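Aromatic amino acid aminotransferase I (Candida albicans WO-1, PDB 6HNU) probably transfers the amino group of an aromatic L-amino acid to 2-oxoglutarate, giving an aromatic oxo-acid and L-glutamate, with pyridoxal 5'-phosphate as cofactor. Local coordinates at residues D157-E162 and Q176-V181; G391-V396 and F461-Y466. All blocks are in the same frame, centred on the assembly; numbering follows the deposited sequence.

Contact 1 of 2, residues D157-E162 and Q176-V181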
loop_
_atom_site.group_PDB
_atom_site.type_symbol
_atom_site.label_atom_id
_atom_site.label_comp_id
_atom_site.label_asym_id
_atom_site.label_seq_id
_atom_site.Cartn_x
_atom_site.Cartn_y
_atom_site.Cartn_z
ATOM N N ASP B 157 -22.336 8.425 5.416
ATOM C CA ASP B 157 -21.963 8.762 6.816
ATOM C C ASP B 157 -21.285 10.146 6.827
ATOM O O ASP B 157 -20.870 10.660 5.771
ATOM C CB ASP B 157 -21.053 7.716 7.474
ATOM C CG ASP B 157 -21.701 6.395 7.855
ATOM O OD1 ASP B 157 -22.943 6.314 7.855
ATOM O OD2 ASP B 157 -20.935 5.448 8.191
ATOM N N THR B 158 -21.195 10.746 8.002
ATOM C CA THR B 158 -20.500 12.029 8.233
ATOM C C THR B 158 -19.291 11.814 9.127
ATOM O O THR B 158 -19.384 11.069 10.145
ATOM C CB THR B 158 -21.457 13.063 8.848
ATOM O OG1 THR B 158 -22.401 13.345 7.822
ATOM C CG2 THR B 158 -20.776 14.356 9.243
ATOM N N ILE B 159 -18.226 12.526 8.795
ATOM C CA ILE B 159 -17.089 12.803 9.726
ATOM C C ILE B 159 -16.960 14.309 9.949
ATOM O O ILE B 159 -17.397 15.114 9.068
ATOM C CB ILE B 159 -15.785 12.193 9.189
ATOM C CG1 ILE B 159 -15.356 12.797 7.852
ATOM C CG2 ILE B 159 -15.972 10.697 9.120
ATOM C CD1 ILE B 159 -13.918 12.483 7.482
ATOM N N LEU B 160 -16.363 14.690 11.080
ATOM C CA LEU B 160 -15.987 16.088 11.326
ATOM C C LEU B 160 -14.526 16.235 10.916
ATOM O O LEU B 160 -13.714 15.315 11.252
ATOM C CB LEU B 160 -16.203 16.455 12.795
ATOM C CG LEU B 160 -17.612 16.177 13.337
ATOM C CD1 LEU B 160 -17.649 16.456 14.815
ATOM C CD2 LEU B 160 -18.619 17.020 12.590
ATOM N N VAL B 161 -14.234 17.330 10.212
ATOM C CA VAL B 161 -12.859 17.716 9.788
ATOM C C VAL B 161 -12.628 19.167 10.195
ATOM O O VAL B 161 -13.616 19.907 10.301
ATOM C CB VAL B 161 -12.609 17.508 8.286
ATOM C CG1 VAL B 161 -12.868 16.062 7.838
ATOM C CG2 VAL B 161 -13.435 18.468 7.430
ATOM N N GLU B 162 -11.354 19.554 10.360
ATOM C CA GLU B 162 -10.930 20.958 10.522
ATOM C C GLU B 162 -11.425 21.748 9.302
ATOM O O GLU B 162 -11.329 21.242 8.175
ATOM C CB GLU B 162 -9.425 21.028 10.783
ATOM C CG GLU B 162 -9.112 20.453 12.150
ATOM C CD GLU B 162 -7.725 19.889 12.377
ATOM O OE1 GLU B 162 -7.151 19.325 11.438
ATOM O OE2 GLU B 162 -7.287 19.948 13.541
ATOM N N GLN B 176 -15.126 7.893 -1.075
ATOM C CA GLN B 176 -15.905 6.869 -0.357
ATOM C C GLN B 176 -17.321 7.373 -0.041
ATOM O O GLN B 176 -18.034 6.654 0.647
ATOM C CB GLN B 176 -15.117 6.466 0.871
ATOM C CG GLN B 176 -13.783 5.863 0.478
ATOM C CD GLN B 176 -13.028 5.380 1.673
ATOM O OE1 GLN B 176 -13.596 4.866 2.649
ATOM N NE2 GLN B 176 -11.715 5.547 1.587
ATOM N N GLY B 177 -17.732 8.510 -0.596
ATOM C CA GLY B 177 -19.056 9.105 -0.347
ATOM C C GLY B 177 -19.245 9.519 1.103
ATOM O O GLY B 177 -20.391 9.477 1.589
ATOM N N VAL B 178 -18.166 9.860 1.818
ATOM C CA VAL B 178 -18.265 10.260 3.245
ATOM C C VAL B 178 -18.292 11.777 3.310
ATOM O O VAL B 178 -17.368 12.403 2.768
ATOM C CB VAL B 178 -17.136 9.635 4.072
ATOM C CG1 VAL B 178 -17.220 10.066 5.527
ATOM C CG2 VAL B 178 -17.176 8.120 3.907
ATOM N N ASN B 179 -19.360 12.309 3.908
ATOM C CA ASN B 179 -19.560 13.766 4.139
ATOM C C ASN B 179 -18.500 14.290 5.127
ATOM O O ASN B 179 -18.315 13.690 6.212
ATOM C CB ASN B 179 -20.981 14.024 4.634
ATOM C CG ASN B 179 -22.015 13.526 3.646
ATOM O OD1 ASN B 179 -22.828 12.646 3.969
ATOM N ND2 ASN B 179 -21.984 14.063 2.455
ATOM N N THR B 180 -17.818 15.375 4.756
ATOM C CA THR B 180 -16.836 16.081 5.626
ATOM C C THR B 180 -17.437 17.394 6.113
ATOM O O THR B 180 -17.319 18.415 5.363
ATOM C CB THR B 180 -15.532 16.261 4.859
ATOM O OG1 THR B 180 -15.770 17.068 3.704
ATOM C CG2 THR B 180 -15.001 14.922 4.406
ATOM N N VAL B 181 -18.014 17.377 7.310
ATOM C CA VAL B 181 -18.602 18.593 7.936
ATOM C C VAL B 181 -17.481 19.361 8.618
ATOM O O VAL B 181 -16.816 18.804 9.491
ATOM C CB VAL B 181 -19.747 18.233 8.887
ATOM C CG1 VAL B 181 -20.166 19.402 9.755
ATOM C CG2 VAL B 181 -20.936 17.722 8.088
#
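A beta-alpha-beta unit in the large sheet of this aminotransferase brings strand 158-162 beside the start of strand 179-186, in parallel. T158 pairs with N179, I159 with T180 and L160 with V181. Four backbone hydrogen bonds join them. N179 N donates to D157 O, and I159 N to N179 O at 2.8 Å, almost straight at 172°. V181 N donates to I159 O, and V161 N to V181 O at 3.1 Å.

On one face, V181 lies between two neighbours. V181 CG2 meets T158 CG2 at 3.6 Å, and V181 CG1 meets L160 CD2 at 4.0 Å. With T158 OG1 beside the backbone N (chi1 -68°), CG2 is anti to that N and faces V181, while OG1 stays near N179 CB. On the other face, I159 and T180 run side by side. Just ahead of the second strand, V178 CG1 touches I159 CG2 at 3.9 Å. V161 sets both methyls against T180 CB.

G177, at positive phi, ends helix 167-175 as the C-prime residue of a Schellman motif. The chain then enters the second strand. Strand 209-212 continues the sheet beyond strand 158-162, and W145 and L149 of helix 141-152 cover I159.

Contact 2 of 2, residues G391-V396 and F461-Y466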
loop_
_atom_site.group_PDB
_atom_site.type_symbol
_atom_site.label_atom_id
_atom_site.label_comp_id
_atom_site.label_asym_id
_atom_site.label_seq_id
_atom_site.Cartn_x
_atom_site.Cartn_y
_atom_site.Cartn_z
ATOM N N GLY B 391 5.478 21.993 13.460
ATOM C CA GLY B 391 5.163 21.734 12.049
ATOM C C GLY B 391 6.099 22.419 11.078
ATOM O O GLY B 391 7.128 23.012 11.509
ATOM N N MET B 392 5.775 22.304 9.787
ATOM C CA MET B 392 6.610 22.824 8.691
ATOM C C MET B 392 5.956 24.064 8.073
ATOM O O MET B 392 6.595 24.680 7.225
ATOM C CB MET B 392 6.890 21.760 7.628
ATOM C CG MET B 392 5.664 21.152 6.993
ATOM S SD MET B 392 6.122 20.064 5.654
ATOM C CE MET B 392 7.396 19.061 6.409
ATOM N N PHE B 393 4.786 24.455 8.535
ATOM C CA PHE B 393 3.992 25.521 7.871
ATOM C C PHE B 393 3.876 26.763 8.736
ATOM O O PHE B 393 3.774 26.701 9.973
ATOM C CB PHE B 393 2.591 25.010 7.553
ATOM C CG PHE B 393 2.603 23.807 6.645
ATOM C CD1 PHE B 393 3.114 23.895 5.363
ATOM C CD2 PHE B 393 2.044 22.601 7.065
ATOM C CE1 PHE B 393 3.081 22.794 4.512
ATOM C CE2 PHE B 393 2.023 21.511 6.212
ATOM C CZ PHE B 393 2.568 21.598 4.958
ATOM N N PHE B 394 3.861 27.903 8.051
ATOM C CA PHE B 394 3.524 29.218 8.635
ATOM C C PHE B 394 2.361 29.794 7.824
ATOM O O PHE B 394 2.162 29.381 6.696
ATOM C CB PHE B 394 4.748 30.144 8.613
ATOM C CG PHE B 394 5.263 30.556 7.263
ATOM C CD1 PHE B 394 4.774 31.696 6.642
ATOM C CD2 PHE B 394 6.231 29.817 6.611
ATOM C CE1 PHE B 394 5.249 32.064 5.401
ATOM C CE2 PHE B 394 6.705 30.193 5.369
ATOM C CZ PHE B 394 6.208 31.321 4.760
ATOM N N THR B 395 1.564 30.649 8.426
ATOM C CA THR B 395 0.503 31.375 7.689
ATOM C C THR B 395 0.629 32.884 7.894
ATOM O O THR B 395 1.074 33.334 8.975
ATOM C CB THR B 395 -0.879 30.851 8.042
ATOM O OG1 THR B 395 -1.085 30.980 9.451
ATOM C CG2 THR B 395 -1.030 29.430 7.557
ATOM N N VAL B 396 0.255 33.621 6.841
ATOM C CA VAL B 396 0.020 35.082 6.920
ATOM C C VAL B 396 -1.461 35.323 6.669
ATOM O O VAL B 396 -1.926 34.876 5.631
ATOM C CB VAL B 396 0.874 35.816 5.894
ATOM C CG1 VAL B 396 0.640 37.312 5.993
ATOM C CG2 VAL B 396 2.337 35.474 6.056
ATOM N N PHE B 461 -5.936 33.948 4.060
ATOM C CA PHE B 461 -4.554 33.622 4.440
ATOM C C PHE B 461 -3.861 32.876 3.325
ATOM O O PHE B 461 -4.527 32.355 2.426
ATOM C CB PHE B 461 -4.558 32.855 5.763
ATOM C CG PHE B 461 -5.003 31.415 5.689
ATOM C CD1 PHE B 461 -6.352 31.115 5.644
ATOM C CD2 PHE B 461 -4.072 30.379 5.747
ATOM C CE1 PHE B 461 -6.792 29.797 5.656
ATOM C CE2 PHE B 461 -4.509 29.051 5.713
ATOM C CZ PHE B 461 -5.872 28.774 5.683
ATOM N N PHE B 462 -2.537 32.823 3.463
ATOM C CA PHE B 462 -1.617 32.043 2.649
ATOM C C PHE B 462 -0.835 31.111 3.568
ATOM O O PHE B 462 -0.471 31.510 4.686
ATOM C CB PHE B 462 -0.662 32.945 1.880
ATOM C CG PHE B 462 -1.362 33.672 0.768
ATOM C CD1 PHE B 462 -2.141 34.781 1.037
ATOM C CD2 PHE B 462 -1.349 33.166 -0.522
ATOM C CE1 PHE B 462 -2.812 35.426 0.008
ATOM C CE2 PHE B 462 -2.026 33.816 -1.546
ATOM C CZ PHE B 462 -2.758 34.936 -1.267
ATOM N N ARG B 463 -0.597 29.915 3.047
ATOM C CA ARG B 463 0.284 28.898 3.664
ATOM C C ARG B 463 1.645 28.937 2.988
ATOM O O ARG B 463 1.736 28.828 1.761
ATOM C CB ARG B 463 -0.314 27.496 3.555
ATOM C CG ARG B 463 0.493 26.464 4.330
ATOM C CD ARG B 463 0.165 25.056 3.918
ATOM N NE ARG B 463 0.778 24.680 2.670
ATOM C CZ ARG B 463 0.617 23.534 2.072
ATOM N NH1 ARG B 463 -0.146 22.604 2.633
ATOM N NH2 ARG B 463 1.243 23.315 0.926
ATOM N N GLY B 464 2.683 28.972 3.811
ATOM C CA GLY B 464 4.078 28.854 3.411
ATOM C C GLY B 464 4.708 27.736 4.218
ATOM O O GLY B 464 4.141 27.397 5.270
ATOM N N THR B 465 5.784 27.191 3.696
ATOM C CA THR B 465 6.676 26.226 4.384
ATOM C C THR B 465 8.064 26.856 4.548
ATOM O O THR B 465 8.532 27.520 3.619
ATOM C CB THR B 465 6.784 24.881 3.653
ATOM O OG1 THR B 465 7.738 24.096 4.390
ATOM C CG2 THR B 465 7.221 24.942 2.208
ATOM N N TYR B 466 8.709 26.593 5.685
ATOM C CA TYR B 466 10.137 26.937 5.932
ATOM C C TYR B 466 11.006 25.674 5.827
ATOM O O TYR B 466 12.195 25.775 6.094
ATOM C CB TYR B 466 10.294 27.660 7.271
ATOM C CG TYR B 466 9.451 27.136 8.409
ATOM C CD1 TYR B 466 9.758 25.938 9.038
ATOM C CD2 TYR B 466 8.350 27.832 8.864
ATOM C CE1 TYR B 466 8.974 25.467 10.075
ATOM C CE2 TYR B 466 7.566 27.394 9.919
ATOM C CZ TYR B 466 7.893 26.185 10.523
ATOM O OH TYR B 466 7.115 25.695 11.512
#
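R463 lies over one face of the F393 ring, across two antiparallel strands, 393-399 and 459-465. They belong to the antiparallel sheet of the small, C-terminal domain of this PLP-dependent aminotransferase. R463 CD makes a CH-pi contact with the ring, 3.5 Å from F393 CD1. The guanidinium lies over F393 CE1, near the rim, its plane 11° from that of the ring. R463 bends at chi3 (77°), and this lays its end along the phenyl. M392 CG covers the opposite face of F393, and G464 O lies at the ring edge.

On the other side of the sheet, the F394 ring lies over G464. G464 CA is 3.7 Å from the F394 ring centroid, in a second CH-pi contact. F394 CG stands between its backbone N and carbonyl carbon (chi1 66°), which brings the ring over the neighbouring strand. The bare CA of G464 lets the ring lie directly on the backbone, with F394 CE2 3.4 Å from G464 C. F394 CD2 also meets Y466 CD2 at 3.7 Å.

Past the strand end, Y466 N hydrogen-bonds to M392 O. M392 O also lies 3.6 Å above the centre of the Y466 ring plane. Y466 OH donates a 2.7 Å hydrogen bond to G391 O, arriving from above the carbonyl plane.

The backbone holds these groups in register. F394 and G464 form one hydrogen-bonded pair, with F394 N to G464 O at 2.8 Å, and V396 and F462 form the next. F393 with T465 and T395 with R463 are non-hydrogen-bonded pairs.

Further out, L374 of helix 334-377 packs on F394. F393 lies about 4 Å from the bound phenylalanine, between nearest atoms. N218 lines the pyridoxal phosphate and phenylalanine pockets, and R463 ties the sheet to it: R463 NH1 hydrogen-bonds to N218 OD1, and R463 NH2 to G44 O of the second subunit.

Overall arrangement
Contact 1 comes first in the chain, and both its segments precede those of contact 2. Their centres are 25 Å apart, and their nearest atoms about 10 Å apart, so they do not touch. They share no sheet. Contact 1 belongs to the large, mainly parallel mixed sheet of the PLP-binding domain, and its V161 side chain is about 11 Å from the bound cofactor. Contact 2 lies in the antiparallel sheet that follows the long helix 334-377. It brings F393 to the bound phenylalanine and R463 to N218. The active site thus lies between the two domains and the second subunit, which reaches several residues of contact 2 but only Q176 of contact 1.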